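Local coordinates for hypothetical protein (Sebaldella termitidis, PDB 4M1A) that is of unknown function, but belongs to the DUF1904 family of the MIF clan and assembles as a trimer, at residues 27-32 against 60-65; 76-81 against 89-94. All blocks are in the same frame, centred on the assembly; numbering follows the deposited sequence.

In the fold
From the N terminus, strand 3-7 leads through helix 11-17 into helix 21-29. Contact 1 is made where that helix ends, at 27-32, and closes a long, mostly strand loop when the chain returns along strand 56-62 to 60-65. The chain then enters helix 67-82 and comes back as strand 89-95. Contact 2 closes this short return, 76-81 against 89-94. The two contacts follow in series and neither nests nor crosses. Their centres lie about 14 Å apart. They meet in the sheet, where Val60 pairs with Val92 and Asn94. Contact 1 ties the end of helix 21-29 to the turn that follows strand 56-62, and contact 2 ties helix 67-82 to strand 89-95.

Contact 1. Residues 27-32 against 60-65; sequences IIAECP and VLWFDR
Arg65 reaches across to the end of helix 21-29 and donates from NE to the backbone oxygen of Ala29. Arg65 NE lies 3.1 Å from Ala29 O. The bond is bent, with 136° at the hydrogen, but it uses a lone pair in the carbonyl plane. The oxygen sits somewhat out of the guanidinium plane. Ala29 CB lies over one face of the Arg65 guanidinium, 3.7 Å from Arg65 NE. Cys31 comes in beside it, with Cys31 SG 3.8 Å from Arg65 NH2. The thiol gets there because SG sits between the backbone N and the carbonyl carbon, at a chi1 of 69°. Trp62 adds a lighter, apolar contact, with Trp62 CZ3 4.4 Å from Ala29 CB.

With an alanine at Arg65 the Ala29 oxygen would probably lose this donor, and a gap would open beside Ala29 CB and Cys31.

Around this pair, Trp62 and Asp64 are tied together. Trp62 NE1 makes a weak hydrogen bond to Asp64 OD1 at 3.3 Å, and that carboxylate also forms a salt bridge with Arg70. The Trp62 ring has Val60 CG1 over one face and the backbone N of Arg65 over the other, both toward the rim. Phe93 meets the ring from the adjacent strand. On the other segment, Glu30 leaves the helix with a positive phi and turns the chain toward Cys31. The arrangement is a side-chain-to-main-chain hydrogen bond from the turn between strand 56-62 and helix 67-82 to a carbonyl at the C-terminal end of helix 21-29, in the alpha/beta fold of this MIF-clan family.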
loop_
_atom_site.group_PDB
_atom_site.type_symbol
_atom_site.label_atom_id
_atom_site.label_comp_id
_atom_site.label_asym_id
_atom_site.label_seq_id
_atom_site.Cartn_x
_atom_site.Cartn_y
_atom_site.Cartn_z
ATOM N N ILE A 27 16.788 -15.616 -10.194
ATOM C CA ILE A 27 16.834 -16.859 -10.975
ATOM C C ILE A 27 15.423 -17.320 -11.387
ATOM O O ILE A 27 15.174 -17.706 -12.552
ATOM C CB ILE A 27 17.529 -18.009 -10.164
ATOM C CG1 ILE A 27 18.978 -17.712 -9.796
ATOM C CG2 ILE A 27 17.310 -19.326 -10.862
ATOM C CD1 ILE A 27 19.959 -17.576 -10.921
ATOM N N ILE A 28 14.466 -17.315 -10.455
ATOM C CA ILE A 28 13.115 -17.743 -10.706
ATOM C C ILE A 28 12.425 -16.769 -11.694
ATOM O O ILE A 28 11.759 -17.190 -12.631
ATOM C CB ILE A 28 12.293 -17.776 -9.422
ATOM C CG1 ILE A 28 12.803 -18.885 -8.446
ATOM C CG2 ILE A 28 10.832 -17.969 -9.714
ATOM C CD1 ILE A 28 12.192 -18.849 -7.063
ATOM N N ALA A 29 12.562 -15.468 -11.458
ATOM C CA ALA A 29 11.903 -14.455 -12.314
ATOM C C ALA A 29 12.656 -14.142 -13.611
ATOM O O ALA A 29 12.092 -13.385 -14.448
ATOM C CB ALA A 29 11.673 -13.126 -11.525
ATOM N N GLU A 30 13.872 -14.686 -13.762
ATOM C CA GLU A 30 14.806 -14.392 -14.850
ATOM C C GLU A 30 15.099 -12.914 -15.038
ATOM O O GLU A 30 14.903 -12.346 -16.114
ATOM C CB GLU A 30 14.306 -15.032 -16.169
ATOM C CG GLU A 30 13.881 -16.464 -15.909
ATOM C CD GLU A 30 13.509 -17.279 -17.141
ATOM O OE1 GLU A 30 13.433 -16.695 -18.280
ATOM O OE2 GLU A 30 13.313 -18.520 -16.928
ATOM N N CYS A 31 15.585 -12.291 -13.979
ATOM C CA CYS A 31 16.038 -10.932 -14.054
ATOM C C CYS A 31 17.138 -10.714 -13.067
ATOM O O CYS A 31 17.370 -11.552 -12.191
ATOM C CB CYS A 31 14.871 -9.990 -13.794
ATOM S SG CYS A 31 14.205 -9.991 -12.089
ATOM N N PRO A 32 17.848 -9.597 -13.174
ATOM C CA PRO A 32 18.946 -9.367 -12.275
ATOM C C PRO A 32 18.525 -9.283 -10.787
ATOM O O PRO A 32 17.461 -8.711 -10.522
ATOM C CB PRO A 32 19.505 -8.018 -12.790
ATOM C CG PRO A 32 19.226 -8.098 -14.261
ATOM C CD PRO A 32 17.827 -8.632 -14.286
ATOM N N VAL A 60 4.016 -8.471 -3.578
ATOM C CA VAL A 60 5.037 -8.470 -4.597
ATOM C C VAL A 60 4.517 -7.551 -5.704
ATOM O O VAL A 60 3.535 -7.891 -6.395
ATOM C CB VAL A 60 5.243 -9.871 -5.165
ATOM C CG1 VAL A 60 6.230 -9.852 -6.297
ATOM C CG2 VAL A 60 5.741 -10.801 -4.034
ATOM N N LEU A 61 5.178 -6.441 -5.890
ATOM C CA LEU A 61 4.869 -5.514 -7.007
ATOM C C LEU A 61 5.831 -5.770 -8.122
ATOM O O LEU A 61 7.054 -5.587 -7.977
ATOM C CB LEU A 61 4.963 -4.047 -6.541
ATOM C CG LEU A 61 3.920 -3.506 -5.586
ATOM C CD1 LEU A 61 4.045 -4.101 -4.198
ATOM C CD2 LEU A 61 4.034 -1.970 -5.509
ATOM N N TRP A 62 5.312 -6.202 -9.294
ATOM C CA TRP A 62 6.185 -6.544 -10.395
ATOM C C TRP A 62 5.475 -6.450 -11.736
ATOM O O TRP A 62 4.219 -6.347 -11.784
ATOM C CB TRP A 62 6.758 -7.952 -10.230
ATOM C CG TRP A 62 5.802 -9.108 -10.301
ATOM C CD1 TRP A 62 4.443 -9.104 -10.435
ATOM C CD2 TRP A 62 6.201 -10.464 -10.362
ATOM N NE1 TRP A 62 3.978 -10.418 -10.545
ATOM C CE2 TRP A 62 5.052 -11.253 -10.473
ATOM C CE3 TRP A 62 7.470 -11.091 -10.255
ATOM C CZ2 TRP A 62 5.115 -12.677 -10.539
ATOM C CZ3 TRP A 62 7.523 -12.467 -10.361
ATOM C CH2 TRP A 62 6.363 -13.235 -10.459
ATOM N N PHE A 63 6.274 -6.495 -12.793
ATOM C CA PHE A 63 5.751 -6.758 -14.149
ATOM C C PHE A 63 5.394 -8.265 -14.167
ATOM O O PHE A 63 6.222 -9.115 -13.883
ATOM C CB PHE A 63 6.723 -6.310 -15.256
ATOM C CG PHE A 63 7.011 -4.827 -15.214
ATOM C CD1 PHE A 63 6.008 -3.932 -15.400
ATOM C CD2 PHE A 63 8.273 -4.344 -14.971
ATOM C CE1 PHE A 63 6.263 -2.563 -15.310
ATOM C CE2 PHE A 63 8.535 -2.982 -14.924
ATOM C CZ PHE A 63 7.519 -2.090 -15.059
ATOM N N ASP A 64 4.146 -8.557 -14.462
ATOM C CA ASP A 64 3.642 -9.887 -14.196
ATOM C C ASP A 64 4.362 -10.902 -15.034
ATOM O O ASP A 64 4.809 -10.609 -16.127
ATOM C CB ASP A 64 2.158 -10.011 -14.492
ATOM C CG ASP A 64 1.526 -11.277 -13.872
ATOM O OD1 ASP A 64 2.025 -11.841 -12.822
ATOM O OD2 ASP A 64 0.491 -11.656 -14.451
ATOM N N ARG A 65 4.492 -12.075 -14.462
ATOM C CA ARG A 65 5.100 -13.215 -15.112
ATOM C C ARG A 65 4.098 -14.328 -14.994
ATOM O O ARG A 65 3.047 -14.170 -14.376
ATOM C CB ARG A 65 6.386 -13.564 -14.407
ATOM C CG ARG A 65 7.570 -12.793 -14.932
ATOM C CD ARG A 65 8.389 -12.357 -13.782
ATOM N NE ARG A 65 9.586 -11.632 -14.191
ATOM C CZ ARG A 65 9.897 -10.379 -13.870
ATOM N NH1 ARG A 65 9.070 -9.584 -13.194
ATOM N NH2 ARG A 65 11.050 -9.900 -14.291
#

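Contact 2. Residues 76-81 against 89-94; sequences LFTERW and VTIVFN
Mainly apolar side chains of helix 76-81 pack here on strand 89-94, in a buried contact within the beta-alpha-beta unit of strand 56-62, helix 67-82 and strand 89-95. The two segments run nearly antiparallel, at 155°, and their axes approach to 8.9 Å. Phe77 and Trp81 point to the strand, and Thr78 joins from the flank with OG1. The strand answers with Val89 and Ile91.

Ile91 uses its CD1 end. Ile91 CD1 lies 3.8 Å from Phe77 CB and 3.7 Å from Thr78 OG1, between two neighbouring helix residues. It comes at the edge of the Phe77 ring, near its plane, and not over a face. Its position follows from an extended outer chain, with chi2 at 166°. Val89 works one helical turn further along. Val89 CG2 meets Trp81 CB at 3.7 Å. The indole itself leads away from the strand, so Trp81 serves this contact through its base. Val89 CG1 also approaches Thr78 OG1, at 4.2 Å.

No direct hydrogen bond joins the segments, but one water does. It donates to Thr78 OG1 and to Val89 O, each at 2.8 Å. The threonine hydroxyl also bonds to the carbonyl of Ala74 in its own helix.

Beyond these pairs, the rings of Phe77 and Trp81 both meet Phe17, and Leu25 of helix 21-29 touches Phe77. Thr90 and Val92 bond through their backbones to strand 56-62. Along the opposite edge, Thr90 to Val92 pair antiparallel with a strand of a neighbouring subunit, so the sheet continues across the interface of the trimer, while helix 67-82 packs on one face of the sheet.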
loop_
_atom_site.group_PDB
_atom_site.type_symbol
_atom_site.label_atom_id
_atom_site.label_comp_id
_atom_site.label_asym_id
_atom_site.label_seq_id
_atom_site.Cartn_x
_atom_site.Cartn_y
_atom_site.Cartn_z
ATOM N N LEU A 76 8.434 -20.550 -2.164
ATOM C CA LEU A 76 9.709 -20.160 -1.559
ATOM C C LEU A 76 9.444 -19.284 -0.314
ATOM O O LEU A 76 9.940 -19.533 0.769
ATOM C CB LEU A 76 10.549 -19.419 -2.520
ATOM C CG LEU A 76 11.933 -18.967 -1.974
ATOM C CD1 LEU A 76 12.823 -20.130 -1.503
ATOM C CD2 LEU A 76 12.648 -18.063 -2.955
ATOM N N PHE A 77 8.604 -18.269 -0.505
ATOM C CA PHE A 77 8.316 -17.364 0.605
ATOM C C PHE A 77 7.647 -18.092 1.747
ATOM O O PHE A 77 7.992 -17.854 2.932
ATOM C CB PHE A 77 7.450 -16.178 0.115
ATOM C CG PHE A 77 8.156 -15.121 -0.688
ATOM C CD1 PHE A 77 9.470 -15.163 -1.067
ATOM C CD2 PHE A 77 7.403 -14.001 -1.173
ATOM C CE1 PHE A 77 10.050 -14.129 -1.792
ATOM C CE2 PHE A 77 7.988 -13.035 -1.903
ATOM C CZ PHE A 77 9.299 -13.074 -2.249
ATOM N N THR A 78 6.719 -18.991 1.452
ATOM C CA THR A 78 5.970 -19.693 2.431
ATOM C C THR A 78 6.858 -20.625 3.212
ATOM O O THR A 78 6.839 -20.605 4.425
ATOM C CB THR A 78 4.789 -20.440 1.844
ATOM O OG1 THR A 78 3.974 -19.468 1.118
ATOM C CG2 THR A 78 3.937 -21.120 2.888
ATOM N N GLU A 79 7.677 -21.353 2.492
ATOM C CA GLU A 79 8.661 -22.278 3.134
ATOM C C GLU A 79 9.633 -21.559 4.054
ATOM O O GLU A 79 9.873 -22.028 5.179
ATOM C CB GLU A 79 9.437 -23.050 2.055
ATOM C CG GLU A 79 8.630 -24.156 1.450
ATOM C CD GLU A 79 9.373 -24.881 0.295
ATOM O OE1 GLU A 79 10.457 -24.413 -0.172
ATOM O OE2 GLU A 79 8.845 -25.938 -0.151
ATOM N N ARG A 80 10.169 -20.430 3.637
ATOM C CA ARG A 80 11.066 -19.657 4.434
ATOM C C ARG A 80 10.421 -19.120 5.712
ATOM O O ARG A 80 11.002 -19.263 6.827
ATOM C CB ARG A 80 11.722 -18.536 3.621
ATOM C CG ARG A 80 12.713 -18.977 2.544
ATOM C CD ARG A 80 14.031 -19.512 3.203
ATOM N NE ARG A 80 14.934 -20.063 2.193
ATOM C CZ ARG A 80 15.600 -19.317 1.324
ATOM N NH1 ARG A 80 15.463 -17.961 1.275
ATOM N NH2 ARG A 80 16.372 -19.927 0.459
ATOM N N TRP A 81 9.214 -18.504 5.601
ATOM C CA TRP A 81 8.532 -18.000 6.807
ATOM C C TRP A 81 8.056 -19.105 7.755
ATOM O O TRP A 81 8.135 -18.952 8.989
ATOM C CB TRP A 81 7.381 -16.975 6.455
ATOM C CG TRP A 81 7.941 -15.657 6.056
ATOM C CD1 TRP A 81 8.199 -15.206 4.798
ATOM C CD2 TRP A 81 8.446 -14.692 6.929
ATOM N NE1 TRP A 81 8.817 -13.984 4.834
ATOM C CE2 TRP A 81 8.957 -13.620 6.137
ATOM C CE3 TRP A 81 8.495 -14.596 8.310
ATOM C CZ2 TRP A 81 9.560 -12.513 6.681
ATOM C CZ3 TRP A 81 9.096 -13.471 8.863
ATOM C CH2 TRP A 81 9.641 -12.456 8.064
ATOM N N VAL A 89 0.858 -17.365 6.270
ATOM C CA VAL A 89 1.662 -16.579 5.352
ATOM C C VAL A 89 0.814 -16.307 4.135
ATOM O O VAL A 89 0.367 -17.250 3.456
ATOM C CB VAL A 89 2.968 -17.303 4.919
ATOM C CG1 VAL A 89 3.749 -16.382 4.016
ATOM C CG2 VAL A 89 3.794 -17.634 6.146
ATOM N N THR A 90 0.480 -15.037 3.916
ATOM C CA THR A 90 -0.356 -14.614 2.791
ATOM C C THR A 90 0.459 -13.777 1.820
ATOM O O THR A 90 1.278 -12.936 2.263
ATOM C CB THR A 90 -1.593 -13.838 3.322
ATOM O OG1 THR A 90 -2.379 -14.777 4.045
ATOM C CG2 THR A 90 -2.391 -13.259 2.190
ATOM N N ILE A 91 0.320 -14.055 0.508
ATOM C CA ILE A 91 1.096 -13.424 -0.531
ATOM C C ILE A 91 0.207 -12.917 -1.646
ATOM O O ILE A 91 -0.669 -13.687 -2.134
ATOM C CB ILE A 91 2.133 -14.351 -1.125
ATOM C CG1 ILE A 91 2.960 -14.975 -0.028
ATOM C CG2 ILE A 91 3.082 -13.568 -2.013
ATOM C CD1 ILE A 91 3.751 -16.137 -0.523
ATOM N N VAL A 92 0.320 -11.627 -1.987
ATOM C CA VAL A 92 -0.436 -11.084 -3.068
ATOM C C VAL A 92 0.496 -10.545 -4.123
ATOM O O VAL A 92 1.392 -9.768 -3.800
ATOM C CB VAL A 92 -1.376 -9.980 -2.541
ATOM C CG1 VAL A 92 -2.337 -9.602 -3.650
ATOM C CG2 VAL A 92 -2.158 -10.545 -1.352
ATOM N N PHE A 93 0.282 -10.904 -5.383
ATOM C CA PHE A 93 1.052 -10.346 -6.474
ATOM C C PHE A 93 0.247 -9.188 -7.123
ATOM O O PHE A 93 -0.932 -9.370 -7.443
ATOM C CB PHE A 93 1.367 -11.393 -7.505
ATOM C CG PHE A 93 2.381 -12.437 -6.981
ATOM C CD1 PHE A 93 1.971 -13.462 -6.190
ATOM C CD2 PHE A 93 3.703 -12.302 -7.272
ATOM C CE1 PHE A 93 2.892 -14.391 -5.683
ATOM C CE2 PHE A 93 4.636 -13.232 -6.773
ATOM C CZ PHE A 93 4.218 -14.220 -5.962
ATOM N N ASN A 94 0.921 -8.063 -7.347
ATOM C CA ASN A 94 0.295 -6.816 -7.916
ATOM C C ASN A 94 1.025 -6.472 -9.210
ATOM O O ASN A 94 2.181 -6.118 -9.201
ATOM C CB ASN A 94 0.383 -5.668 -6.917
ATOM C CG ASN A 94 -0.464 -5.918 -5.646
ATOM O OD1 ASN A 94 0.048 -5.978 -4.516
ATOM N ND2 ASN A 94 -1.752 -6.190 -5.849
HETATM O O HOH W 1 1.434 -18.241 1.008
#